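Local atomic coordinates of pesticidal crystal protein Cry2Aa (Bacillus thuringiensis serovar kurstaki, PDB entry 1I5P), a protein that promotes colloid-osmotic lysis by binding to midgut epithelial cells of dipteran and lepidopteran larvae. Residues A[502-505]-A[509-512]; A[605-610]-A[617-622]. One frame throughout, in Å; residues are numbered along the deposited sequence.

Contact 1: residues A[502-505]-A[509-512]; sequences TQVN and RTFI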
loop_
_atom_site.group_PDB
_atom_site.type_symbol
_atom_site.label_atom_id
_atom_site.label_comp_id
_atom_site.label_asym_id
_atom_site.label_seq_id
_atom_site.Cartn_x
_atom_site.Cartn_y
_atom_site.Cartn_z
ATOM N N THR A 502 11.756 6.013 14.080
ATOM C CA THR A 502 12.701 7.105 14.260
ATOM C C THR A 502 14.081 6.476 14.126
ATOM O O THR A 502 14.979 7.029 13.488
ATOM C CB THR A 502 12.579 7.719 15.665
ATOM O OG1 THR A 502 11.290 8.329 15.806
ATOM C CG2 THR A 502 13.669 8.759 15.887
ATOM N N GLN A 503 14.232 5.306 14.740
ATOM C CA GLN A 503 15.486 4.564 14.708
ATOM C C GLN A 503 15.283 3.143 15.225
ATOM O O GLN A 503 14.380 2.884 16.023
ATOM C CB GLN A 503 16.558 5.265 15.554
ATOM C CG GLN A 503 16.231 5.399 17.035
ATOM C CD GLN A 503 17.423 5.901 17.839
ATOM O OE1 GLN A 503 18.473 5.257 17.877
ATOM N NE2 GLN A 503 17.270 7.058 18.472
ATOM N N VAL A 504 16.128 2.232 14.752
ATOM C CA VAL A 504 16.077 0.831 15.155
ATOM C C VAL A 504 17.508 0.343 15.345
ATOM O O VAL A 504 18.377 0.652 14.535
ATOM C CB VAL A 504 15.418 -0.049 14.060
ATOM C CG1 VAL A 504 15.213 -1.468 14.587
ATOM C CG2 VAL A 504 14.093 0.556 13.618
ATOM N N ASN A 505 17.767 -0.403 16.414
ATOM C CA ASN A 505 19.109 -0.936 16.622
ATOM C C ASN A 505 19.151 -2.352 16.050
ATOM O O ASN A 505 18.128 -2.859 15.584
ATOM C CB ASN A 505 19.479 -0.936 18.114
ATOM C CG ASN A 505 18.529 -1.752 18.965
ATOM O OD1 ASN A 505 18.657 -1.779 20.188
ATOM N ND2 ASN A 505 17.580 -2.422 18.332
ATOM N N ARG A 509 20.329 -7.252 11.677
ATOM C CA ARG A 509 19.532 -8.434 11.971
ATOM C C ARG A 509 18.039 -8.119 11.907
ATOM O O ARG A 509 17.216 -8.897 12.377
ATOM C CB ARG A 509 19.883 -8.977 13.361
ATOM C CG ARG A 509 21.373 -9.272 13.586
ATOM C CD ARG A 509 21.787 -10.624 13.032
ATOM N NE ARG A 509 21.002 -11.708 13.615
ATOM C CZ ARG A 509 21.073 -12.096 14.884
ATOM N NH1 ARG A 509 21.906 -11.493 15.725
ATOM N NH2 ARG A 509 20.293 -13.077 15.316
ATOM N N THR A 510 17.690 -6.978 11.319
ATOM C CA THR A 510 16.290 -6.571 11.201
ATOM C C THR A 510 15.927 -6.421 9.729
ATOM O O THR A 510 16.607 -5.715 8.987
ATOM C CB THR A 510 16.035 -5.228 11.927
ATOM O OG1 THR A 510 16.299 -5.389 13.326
ATOM C CG2 THR A 510 14.588 -4.776 11.734
ATOM N N PHE A 511 14.846 -7.073 9.313
ATOM C CA PHE A 511 14.434 -7.026 7.914
ATOM C C PHE A 511 12.980 -6.641 7.689
ATOM O O PHE A 511 12.121 -6.861 8.535
ATOM C CB PHE A 511 14.675 -8.389 7.250
ATOM C CG PHE A 511 16.080 -8.898 7.394
ATOM C CD1 PHE A 511 16.513 -9.448 8.597
ATOM C CD2 PHE A 511 16.980 -8.797 6.338
ATOM C CE1 PHE A 511 17.824 -9.893 8.748
ATOM C CE2 PHE A 511 18.296 -9.237 6.477
ATOM C CZ PHE A 511 18.719 -9.786 7.689
ATOM N N ILE A 512 12.720 -6.062 6.524
ATOM C CA ILE A 512 11.363 -5.699 6.152
ATOM C C ILE A 512 10.819 -6.966 5.512
ATOM O O ILE A 512 11.467 -7.550 4.650
ATOM C CB ILE A 512 11.356 -4.531 5.146
ATOM C CG1 ILE A 512 11.945 -3.286 5.817
ATOM C CG2 ILE A 512 9.937 -4.261 4.661
ATOM C CD1 ILE A 512 12.036 -2.073 4.917
#

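Contact 2: residues A[605-610]-A[617-622]; sequences LDINVT and FDLMNI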
loop_
_atom_site.group_PDB
_atom_site.type_symbol
_atom_site.label_atom_id
_atom_site.label_comp_id
_atom_site.label_asym_id
_atom_site.label_seq_id
_atom_site.Cartn_x
_atom_site.Cartn_y
_atom_site.Cartn_z
ATOM N N LEU A 605 7.751 6.489 21.311
ATOM C CA LEU A 605 7.200 5.180 21.618
ATOM C C LEU A 605 8.303 4.167 21.385
ATOM O O LEU A 605 8.708 3.944 20.242
ATOM C CB LEU A 605 6.016 4.861 20.699
ATOM C CG LEU A 605 5.558 3.396 20.654
ATOM C CD1 LEU A 605 5.025 2.974 22.017
ATOM C CD2 LEU A 605 4.485 3.224 19.584
ATOM N N ASP A 606 8.805 3.567 22.458
ATOM C CA ASP A 606 9.864 2.575 22.324
ATOM C C ASP A 606 9.304 1.172 22.457
ATOM O O ASP A 606 8.649 0.838 23.441
ATOM C CB ASP A 606 10.958 2.802 23.372
ATOM C CG ASP A 606 11.701 4.103 23.165
ATOM O OD1 ASP A 606 11.978 4.450 21.998
ATOM O OD2 ASP A 606 12.018 4.776 24.172
ATOM N N ILE A 607 9.549 0.364 21.435
ATOM C CA ILE A 607 9.085 -1.013 21.422
ATOM C C ILE A 607 10.293 -1.944 21.460
ATOM O O ILE A 607 11.028 -2.069 20.478
ATOM C CB ILE A 607 8.239 -1.298 20.160
ATOM C CG1 ILE A 607 7.048 -0.329 20.105
ATOM C CG2 ILE A 607 7.746 -2.730 20.176
ATOM C CD1 ILE A 607 6.118 -0.525 18.909
ATOM N N ASN A 608 10.502 -2.582 22.608
ATOM C CA ASN A 608 11.618 -3.499 22.785
ATOM C C ASN A 608 11.134 -4.940 22.773
ATOM O O ASN A 608 10.185 -5.298 23.468
ATOM C CB ASN A 608 12.355 -3.194 24.089
ATOM C CG ASN A 608 13.412 -4.234 24.421
ATOM O OD1 ASN A 608 13.114 -5.280 24.998
ATOM N ND2 ASN A 608 14.652 -3.956 24.044
ATOM N N VAL A 609 11.797 -5.768 21.978
ATOM C CA VAL A 609 11.402 -7.157 21.868
ATOM C C VAL A 609 12.482 -8.135 22.291
ATOM O O VAL A 609 13.640 -8.036 21.879
ATOM C CB VAL A 609 10.963 -7.493 20.423
ATOM C CG1 VAL A 609 10.611 -8.973 20.316
ATOM C CG2 VAL A 609 9.768 -6.635 20.032
ATOM N N THR A 610 12.077 -9.079 23.130
ATOM C CA THR A 610 12.958 -10.121 23.623
ATOM C C THR A 610 12.533 -11.386 22.894
ATOM O O THR A 610 11.371 -11.781 22.971
ATOM C CB THR A 610 12.771 -10.339 25.137
ATOM O OG1 THR A 610 13.063 -9.122 25.834
ATOM C CG2 THR A 610 13.691 -11.441 25.636
ATOM N N PHE A 617 10.603 -12.205 15.281
ATOM C CA PHE A 617 9.403 -11.515 15.737
ATOM C C PHE A 617 8.988 -10.532 14.650
ATOM O O PHE A 617 9.819 -9.801 14.111
ATOM C CB PHE A 617 9.690 -10.763 17.039
ATOM C CG PHE A 617 8.519 -9.972 17.571
ATOM C CD1 PHE A 617 7.739 -10.475 18.609
ATOM C CD2 PHE A 617 8.221 -8.705 17.063
ATOM C CE1 PHE A 617 6.688 -9.736 19.138
ATOM C CE2 PHE A 617 7.169 -7.955 17.587
ATOM C CZ PHE A 617 6.402 -8.471 18.627
ATOM N N ASP A 618 7.703 -10.520 14.320
ATOM C CA ASP A 618 7.190 -9.606 13.305
ATOM C C ASP A 618 6.364 -8.492 13.934
ATOM O O ASP A 618 5.307 -8.747 14.508
ATOM C CB ASP A 618 6.307 -10.347 12.296
ATOM C CG ASP A 618 7.105 -10.989 11.170
ATOM O OD1 ASP A 618 7.481 -10.278 10.215
ATOM O OD2 ASP A 618 7.353 -12.209 11.243
ATOM N N LEU A 619 6.852 -7.259 13.831
ATOM C CA LEU A 619 6.119 -6.105 14.341
ATOM C C LEU A 619 5.343 -5.698 13.088
ATOM O O LEU A 619 5.924 -5.152 12.146
ATOM C CB LEU A 619 7.078 -4.982 14.741
ATOM C CG LEU A 619 6.736 -4.116 15.960
ATOM C CD1 LEU A 619 7.279 -2.719 15.712
ATOM C CD2 LEU A 619 5.236 -4.067 16.218
ATOM N N MET A 620 4.040 -5.969 13.077
ATOM C CA MET A 620 3.212 -5.691 11.905
ATOM C C MET A 620 2.466 -4.363 11.829
ATOM O O MET A 620 2.399 -3.755 10.756
ATOM C CB MET A 620 2.247 -6.857 11.712
ATOM C CG MET A 620 2.989 -8.178 11.533
ATOM S SD MET A 620 1.919 -9.604 11.601
ATOM C CE MET A 620 1.154 -9.478 9.977
ATOM N N ASN A 621 1.884 -3.918 12.941
ATOM C CA ASN A 621 1.183 -2.640 12.946
ATOM C C ASN A 621 1.127 -2.046 14.343
ATOM O O ASN A 621 1.154 -2.759 15.347
ATOM C CB ASN A 621 -0.245 -2.772 12.404
ATOM C CG ASN A 621 -0.726 -1.496 11.697
ATOM O OD1 ASN A 621 -0.173 -0.408 11.894
ATOM N ND2 ASN A 621 -1.764 -1.631 10.871
ATOM N N ILE A 622 1.049 -0.724 14.383
ATOM C CA ILE A 622 0.973 0.015 15.629
ATOM C C ILE A 622 -0.325 0.794 15.524
ATOM O O ILE A 622 -0.471 1.651 14.650
ATOM C CB ILE A 622 2.167 0.996 15.763
ATOM C CG1 ILE A 622 3.483 0.215 15.735
ATOM C CG2 ILE A 622 2.053 1.801 17.056
ATOM C CD1 ILE A 622 4.717 1.091 15.501
#

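Contact 1: residues A[502-505]-A[509-512]
V504 and T510 face each other where the chain passes from one sheet to the other of the C-terminal β-sandwich, the lectin-like jelly-roll domain of this three-domain toxin. Strand 503-504 pairs with 530-537 and strand 510-513 with 522-525, so this is packing between sheets rather than strand pairing. Both side chains leave the backbone toward the partner segment. V504 carries CG1 anti to its backbone N (chi1 -173°), which puts this methyl on the threonine side, where it approaches OG1 and CG2 obliquely. From there V504 CG1 lies 4.3 Å from T510 OG1 and 4.4 Å from T510 CG2, a loose approach that touches both branches about equally. The fit is modest: only 67 Å² is buried, summed over both sides.

N505 contributes mainly through its backbone. Its CB turns away from T510, while its carbonyl oxygen lies on the threonine side; N505 O is 3.9 Å from T510 OG1, too long for a hydrogen bond. The hydroxyl is instead bonded to the carbonyl oxygen of N506, the next residue of the turn, which ties the start of strand 510-513 back to the connection that precedes it. T530 and F525, one from each sheet, touch both V504 and T510. Further back, T502 and Q503 both oppose R533 in a classic β bulge. At T510 the rotation about CA-CB (chi1 -63°) places OG1 beside the backbone N and anti to the carbonyl carbon, the position from which it meets N506 O.

Contact 2: residues A[605-610]-A[617-622]
V609 and F617 share one first torsion: V609 CG1 and F617 CG each stand anti to their own backbone N (chi1 178° in both), and the valine methyls are thereby laid over a face of the phenyl ring. V609 CG1 sits 3.5 Å above the ring plane, displaced toward the rim, and is 3.6 Å from F617 CG. Its line to the ring centroid, 3.9 Å long, leans 24° from the normal, a CH-pi contact over the face. The second methyl covers the far part of the same ring, with V609 CG2 3.8 Å from F617 CE2.

Farther along, the interface is purely aliphatic. I607 is extended beyond CB, and its terminal methyl meets two others tip to tip: I607 CD1 is 4.0 Å from L619 CD1 and equally 4.0 Å from I622 CD1. L605 and I622 pass alongside each other in opposite directions, L605 CD2 coming within 3.8 Å of I622 CG2.

On strand 605-610 every second residue, L605, I607 and V609, points inward. Strand 617-622 begins in the same alternation with F617 and L619, but M620 and N621 both face R548 in a classic β bulge. The extra residue shifts the alternation by one, which brings I622, rather than N621, into the core. N621 OD1 accepts a weak bond from the I622 backbone N at this irregularity. The two strands run nearly antiparallel (157°) with axes 9.3 Å apart, a spacing of facing sheets and not of neighbouring strands; apolar side chains meeting between two facing sheets in this way form the core of a jelly-roll β-sandwich.

How the contacts relate
Along the chain the contacts follow in series, neither nesting nor crossing. Contact 1 comes first, closing a short connection of three residues, 506-508; contact 2 lies near the C-terminal end and closes a six-residue loop, 611-616. Each is a step from one sheet of the sandwich to the other. Strands 503-504 and 602-610 both pair with 530-537, while 510-513 and 617-626 both pair with 522-525. The two contacts do not touch, their nearest atoms lying about 6 Å apart, but F525 bridges them, packing against V504 and T510 as well as V609 and F617. R533, opposite the bulge at 502-503, also forms a salt bridge with D606.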